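Local coordinates for putative carboxynorspermidine decarboxylase protein (Sinorhizobium meliloti, PDB 3MT1) that probably catalyses the pyridoxal 5'-phosphate-dependent decarboxylation of carboxynorspermidine and carboxyspermidine, giving norspermidine and spermidine, at residues L34-F39 and T55-L60; K72-Y77 and H92-I97. One frame throughout, in Å; residues are numbered along the deposited sequence.

Contact 1 of 2, residues L34-F39 and T55-L60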
loop_
_atom_site.group_PDB
_atom_site.type_symbol
_atom_site.label_atom_id
_atom_site.label_comp_id
_atom_site.label_asym_id
_atom_site.label_seq_id
_atom_site.Cartn_x
_atom_site.Cartn_y
_atom_site.Cartn_z
ATOM N N LEU B 34 22.740 4.254 -1.209
ATOM C CA LEU B 34 21.370 4.463 -0.740
ATOM C C LEU B 34 20.533 3.251 -1.139
ATOM O O LEU B 34 20.525 2.889 -2.304
ATOM C CB LEU B 34 20.780 5.730 -1.382
ATOM C CG LEU B 34 19.308 6.092 -1.149
ATOM C CD1 LEU B 34 18.999 6.229 0.371
ATOM C CD2 LEU B 34 18.913 7.360 -1.899
ATOM N N ALA B 35 19.840 2.622 -0.203
ATOM C CA ALA B 35 18.894 1.532 -0.585
ATOM C C ALA B 35 17.578 2.099 -1.103
ATOM O O ALA B 35 16.802 2.656 -0.321
ATOM C CB ALA B 35 18.647 0.565 0.564
ATOM N N LEU B 36 17.356 2.002 -2.421
ATOM C CA LEU B 36 16.183 2.615 -3.040
ATOM C C LEU B 36 14.836 2.019 -2.574
ATOM O O LEU B 36 13.828 2.684 -2.653
ATOM C CB LEU B 36 16.311 2.648 -4.545
ATOM C CG LEU B 36 17.466 3.499 -5.125
ATOM C CD1 LEU B 36 17.364 3.626 -6.652
ATOM C CD2 LEU B 36 17.460 4.898 -4.524
ATOM N N LYS B 37 14.827 0.801 -2.020
ATOM C CA LYS B 37 13.585 0.236 -1.483
ATOM C C LYS B 37 13.029 1.056 -0.305
ATOM O O LYS B 37 11.812 1.096 -0.079
ATOM C CB LYS B 37 13.697 -1.258 -1.155
ATOM C CG LYS B 37 14.564 -1.587 0.016
ATOM C CD LYS B 37 14.740 -3.109 0.239
ATOM C CE LYS B 37 15.839 -3.330 1.302
ATOM N NZ LYS B 37 16.268 -4.781 1.424
ATOM N N CYS B 38 13.910 1.741 0.419
ATOM C CA CYS B 38 13.504 2.511 1.570
ATOM C C CYS B 38 13.077 3.924 1.156
ATOM O O CYS B 38 12.069 4.471 1.668
ATOM C CB CYS B 38 14.650 2.550 2.562
ATOM S SG CYS B 38 14.507 3.881 3.765
ATOM N N PHE B 39 13.847 4.509 0.223
ATOM C CA PHE B 39 13.732 5.944 -0.107
ATOM C C PHE B 39 14.240 6.181 -1.506
ATOM O O PHE B 39 15.374 5.885 -1.793
ATOM C CB PHE B 39 14.558 6.752 0.855
ATOM C CG PHE B 39 14.458 8.232 0.659
ATOM C CD1 PHE B 39 15.404 8.918 -0.143
ATOM C CD2 PHE B 39 13.467 8.962 1.318
ATOM C CE1 PHE B 39 15.337 10.323 -0.309
ATOM C CE2 PHE B 39 13.371 10.363 1.148
ATOM C CZ PHE B 39 14.313 11.054 0.347
ATOM N N THR B 55 23.760 3.669 -5.308
ATOM C CA THR B 55 22.453 3.190 -4.895
ATOM C C THR B 55 22.505 1.699 -5.005
ATOM O O THR B 55 23.313 1.173 -5.738
ATOM C CB THR B 55 21.321 3.688 -5.902
ATOM O OG1 THR B 55 21.562 3.186 -7.240
ATOM C CG2 THR B 55 21.269 5.230 -5.953
ATOM N N THR B 56 21.657 1.012 -4.271
ATOM C CA THR B 56 21.443 -0.405 -4.506
ATOM C C THR B 56 19.932 -0.632 -4.741
ATOM O O THR B 56 19.127 0.094 -4.233
ATOM C CB THR B 56 22.013 -1.264 -3.353
ATOM O OG1 THR B 56 21.969 -2.643 -3.730
ATOM C CG2 THR B 56 21.197 -1.081 -2.031
ATOM N N SER B 57 19.578 -1.631 -5.521
ATOM C CA SER B 57 18.228 -1.794 -6.034
ATOM C C SER B 57 17.747 -3.207 -5.940
ATOM O O SER B 57 18.545 -4.117 -5.981
ATOM C CB SER B 57 18.228 -1.504 -7.524
ATOM O OG SER B 57 18.374 -0.134 -7.755
ATOM N N SER B 58 16.441 -3.412 -5.935
ATOM C CA SER B 58 15.929 -4.766 -6.015
ATOM C C SER B 58 14.962 -5.017 -7.143
ATOM O O SER B 58 14.214 -5.967 -7.087
ATOM C CB SER B 58 15.308 -5.181 -4.686
ATOM O OG SER B 58 14.560 -4.112 -4.141
ATOM N N SER B 59 14.974 -4.170 -8.164
ATOM C CA SER B 59 14.072 -4.300 -9.302
ATOM C C SER B 59 14.645 -3.518 -10.463
ATOM O O SER B 59 15.506 -2.651 -10.280
ATOM C CB SER B 59 12.708 -3.713 -8.980
ATOM O OG SER B 59 12.765 -2.302 -8.831
ATOM N N LEU B 60 14.201 -3.868 -11.660
ATOM C CA LEU B 60 14.489 -3.086 -12.829
ATOM C C LEU B 60 14.250 -1.595 -12.598
ATOM O O LEU B 60 15.173 -0.789 -12.741
ATOM C CB LEU B 60 13.684 -3.566 -14.048
ATOM C CG LEU B 60 13.843 -2.663 -15.281
ATOM C CD1 LEU B 60 15.327 -2.459 -15.582
ATOM C CD2 LEU B 60 13.101 -3.202 -16.530
#
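Leu34 and Thr56 meet where two parallel strands run side by side: Thr56 N donates to Leu34 O at 2.9 Å, and Leu36 N returns the bond to Thr56 O at 3.2 Å. Thr56 thus uses both its N and its O, against Leu34 O and Leu36 N. Leu36 follows at the point where its chain leaves the strand, and its side chain lies back across the neighbour. Leu36 CB sits 3.8 Å from Thr56 O. Leu36 CG, which chi1 of -63° sets beside the backbone N and anti to the carbonyl carbon, rests 3.9 Å from Thr55 CB. From this branch point CD1 reaches Ser57 OG at 4.0 Å and also touches Thr55 CB, while CD2 meets Thr55 CG2 at 4.1 Å. The two strands, 31-35 and 54-57, belong with helix 45-49 to a beta-alpha-beta unit, which opens the eight-stranded parallel barrel of the fold III pyridoxal phosphate enzymes. Phe45 and Glu62, on the helices outside the barrel, also touch Leu36; an alanine here would probably open a gap beside Thr55 CB and take away one of the side chains packed on Phe45. Ala35 and Thr56 face the other way, into the barrel, where Thr56 CG2 lies 3.8 Å from Ala35 CA, and the side chain of Ala35 is about 8 Å from that of Glu233, a predicted substrate-binding residue. Beyond the strand end, Lys37 lies near a bound sulfate, which may be a crystallisation additive, and Asn333 of the second subunit packs against the lysine.

Contact 2 of 2, residues K72-Y77 and H92-I97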
loop_
_atom_site.group_PDB
_atom_site.type_symbol
_atom_site.label_atom_id
_atom_site.label_comp_id
_atom_site.label_asym_id
_atom_site.label_seq_id
_atom_site.Cartn_x
_atom_site.Cartn_y
_atom_site.Cartn_z
ATOM N N LYS B 72 26.856 7.540 -10.291
ATOM C CA LYS B 72 27.930 6.895 -9.512
ATOM C C LYS B 72 27.781 5.356 -9.597
ATOM O O LYS B 72 27.424 4.853 -10.657
ATOM C CB LYS B 72 27.987 7.414 -8.059
ATOM C CG LYS B 72 28.383 8.922 -7.889
ATOM C CD LYS B 72 28.857 9.188 -6.434
ATOM C CE LYS B 72 29.519 10.553 -6.249
ATOM N NZ LYS B 72 30.006 10.753 -4.832
ATOM N N GLU B 73 28.054 4.620 -8.530
ATOM C CA GLU B 73 27.952 3.166 -8.584
ATOM C C GLU B 73 26.502 2.682 -8.383
ATOM O O GLU B 73 25.812 3.104 -7.430
ATOM C CB GLU B 73 28.851 2.531 -7.507
ATOM C CG GLU B 73 29.885 1.560 -8.093
ATOM C CD GLU B 73 30.685 0.799 -7.053
ATOM O OE1 GLU B 73 31.670 1.391 -6.522
ATOM O OE2 GLU B 73 30.338 -0.385 -6.813
ATOM N N THR B 74 26.035 1.800 -9.263
ATOM C CA THR B 74 24.717 1.191 -9.090
ATOM C C THR B 74 24.820 -0.316 -8.917
ATOM O O THR B 74 25.465 -0.999 -9.714
ATOM C CB THR B 74 23.701 1.544 -10.259
ATOM O OG1 THR B 74 23.796 0.565 -11.290
ATOM C CG2 THR B 74 23.954 2.928 -10.839
ATOM N N HIS B 75 24.190 -0.823 -7.867
ATOM C CA HIS B 75 24.173 -2.268 -7.560
ATOM C C HIS B 75 22.781 -2.785 -7.768
ATOM O O HIS B 75 21.805 -2.137 -7.378
ATOM C CB HIS B 75 24.590 -2.552 -6.116
ATOM C CG HIS B 75 26.055 -2.396 -5.866
ATOM N ND1 HIS B 75 26.711 -3.063 -4.849
ATOM C CD2 HIS B 75 27.002 -1.666 -6.516
ATOM C CE1 HIS B 75 27.991 -2.721 -4.862
ATOM N NE2 HIS B 75 28.193 -1.884 -5.871
ATOM N N ALA B 76 22.692 -3.940 -8.403
ATOM C CA ALA B 76 21.407 -4.577 -8.615
ATOM C C ALA B 76 21.296 -5.850 -7.799
ATOM O O ALA B 76 22.234 -6.635 -7.744
ATOM C CB ALA B 76 21.187 -4.859 -10.113
ATOM N N TYR B 77 20.158 -6.042 -7.155
ATOM C CA TYR B 77 19.862 -7.288 -6.476
ATOM C C TYR B 77 18.444 -7.698 -6.807
ATOM O O TYR B 77 17.585 -6.848 -7.083
ATOM C CB TYR B 77 19.987 -7.132 -4.965
ATOM C CG TYR B 77 19.505 -8.356 -4.198
ATOM C CD1 TYR B 77 20.186 -9.572 -4.277
ATOM C CD2 TYR B 77 18.349 -8.296 -3.402
ATOM C CE1 TYR B 77 19.753 -10.690 -3.580
ATOM C CE2 TYR B 77 17.894 -9.408 -2.710
ATOM C CZ TYR B 77 18.601 -10.610 -2.797
ATOM O OH TYR B 77 18.142 -11.722 -2.089
ATOM N N HIS B 92 22.400 -1.292 -16.756
ATOM C CA HIS B 92 22.370 -0.142 -15.823
ATOM C C HIS B 92 23.330 -0.360 -14.658
ATOM O O HIS B 92 23.809 0.599 -14.086
ATOM C CB HIS B 92 20.966 0.139 -15.227
ATOM C CG HIS B 92 19.943 0.620 -16.215
ATOM N ND1 HIS B 92 20.043 1.826 -16.871
ATOM C CD2 HIS B 92 18.774 0.071 -16.625
ATOM C CE1 HIS B 92 18.996 1.983 -17.668
ATOM N NE2 HIS B 92 18.211 0.931 -17.537
ATOM N N ALA B 93 23.602 -1.615 -14.320
ATOM C CA ALA B 93 24.313 -1.942 -13.088
ATOM C C ALA B 93 25.826 -2.032 -13.274
ATOM O O ALA B 93 26.295 -2.431 -14.332
ATOM C CB ALA B 93 23.782 -3.255 -12.510
ATOM N N ASP B 94 26.583 -1.677 -12.238
ATOM C CA ASP B 94 28.024 -1.947 -12.176
ATOM C C ASP B 94 28.321 -3.255 -11.474
ATOM O O ASP B 94 29.292 -3.931 -11.764
ATOM C CB ASP B 94 28.713 -0.821 -11.431
ATOM C CG ASP B 94 28.638 0.476 -12.187
ATOM O OD1 ASP B 94 29.021 0.470 -13.375
ATOM O OD2 ASP B 94 28.182 1.487 -11.614
ATOM N N LYS B 95 27.469 -3.601 -10.533
ATOM C CA LYS B 95 27.543 -4.865 -9.870
ATOM C C LYS B 95 26.149 -5.452 -9.902
ATOM O O LYS B 95 25.133 -4.714 -9.914
ATOM C CB LYS B 95 28.087 -4.685 -8.451
ATOM C CG LYS B 95 29.572 -4.289 -8.486
ATOM C CD LYS B 95 30.235 -4.310 -7.125
ATOM C CE LYS B 95 31.681 -3.799 -7.135
ATOM N NZ LYS B 95 31.722 -2.351 -7.526
ATOM N N ILE B 96 26.099 -6.782 -9.969
ATOM C CA ILE B 96 24.834 -7.506 -9.949
ATOM C C ILE B 96 24.995 -8.613 -8.936
ATOM O O ILE B 96 26.065 -9.201 -8.826
ATOM C CB ILE B 96 24.437 -8.049 -11.351
ATOM C CG1 ILE B 96 22.980 -8.549 -11.332
ATOM C CG2 ILE B 96 25.381 -9.123 -11.817
ATOM C CD1 ILE B 96 22.426 -8.889 -12.711
ATOM N N ILE B 97 23.948 -8.853 -8.164
ATOM C CA ILE B 97 23.979 -9.853 -7.127
ATOM C C ILE B 97 22.831 -10.822 -7.297
ATOM O O ILE B 97 21.694 -10.435 -7.635
ATOM C CB ILE B 97 23.939 -9.204 -5.759
ATOM C CG1 ILE B 97 25.227 -8.399 -5.585
ATOM C CG2 ILE B 97 23.766 -10.250 -4.641
ATOM C CD1 ILE B 97 24.998 -6.994 -5.119
#
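Glu73 meets Lys95 across two parallel strands, 73-77 and 95-98, joined by helix 83-92 in a beta-alpha-beta unit of the barrel. Glu73 OE2 takes two donors from opposite faces of its carboxylate plane: Lys95 NZ, at 2.5 Å, comes in from well above that plane, and His75 NE2, at 2.8 Å, from the anti side. Lys95 NZ has a second partner in Tyr228 OH. At Thr74 the side chain turns to the loop before the partner strand: OG1 donates to His92 O at 2.8 Å, while Thr74 N reaches Asp94 OD2, an oxygen that Arg67 holds as well. Next, the His75 ring points its edge at Glu73 OE2 and offers a face to Lys95 CB, a CH-pi contact 3.8 Å from the ring centroid. The lysine runs alongside the ring and bends only at its last torsion (chi4 64°), which brings NZ back over the carboxylate. Ala76 turns to the opposite side of the sheet, against Ala93, and bonds Lys95 O and Ile97 N through its backbone. Finally Tyr77, its OH held by Asn99 and Arg119, crosses Ile97 at about a right angle, Tyr77 CD1 lying 3.7 Å from Ile97 CG2.

Contacts 1 and 2 illustrate how successive beta-alpha-beta units build one barrel: strands 54-57 and 73-77 are neighbours, so the second partner of contact 1 pairs directly with the first of contact 2. Probable hydrogen bonds, Thr55 N to Glu73 O and Tyr77 N to Ser57 O, close that seam. The centre of contact 1 is about 7 Å from the centre of the chain; this buried contact joins its strands through backbone bonds and the packing of Leu36 and Ala35 on threonine carbons, near the predicted substrate site. The centre of contact 2 is about 17 Å from that of the chain; partly buried and away from the annotated sites, it adds charged and ring-centred interactions to the same parallel pairing. The second subunit reaches 55-60 and Lys37 but neither segment of contact 2.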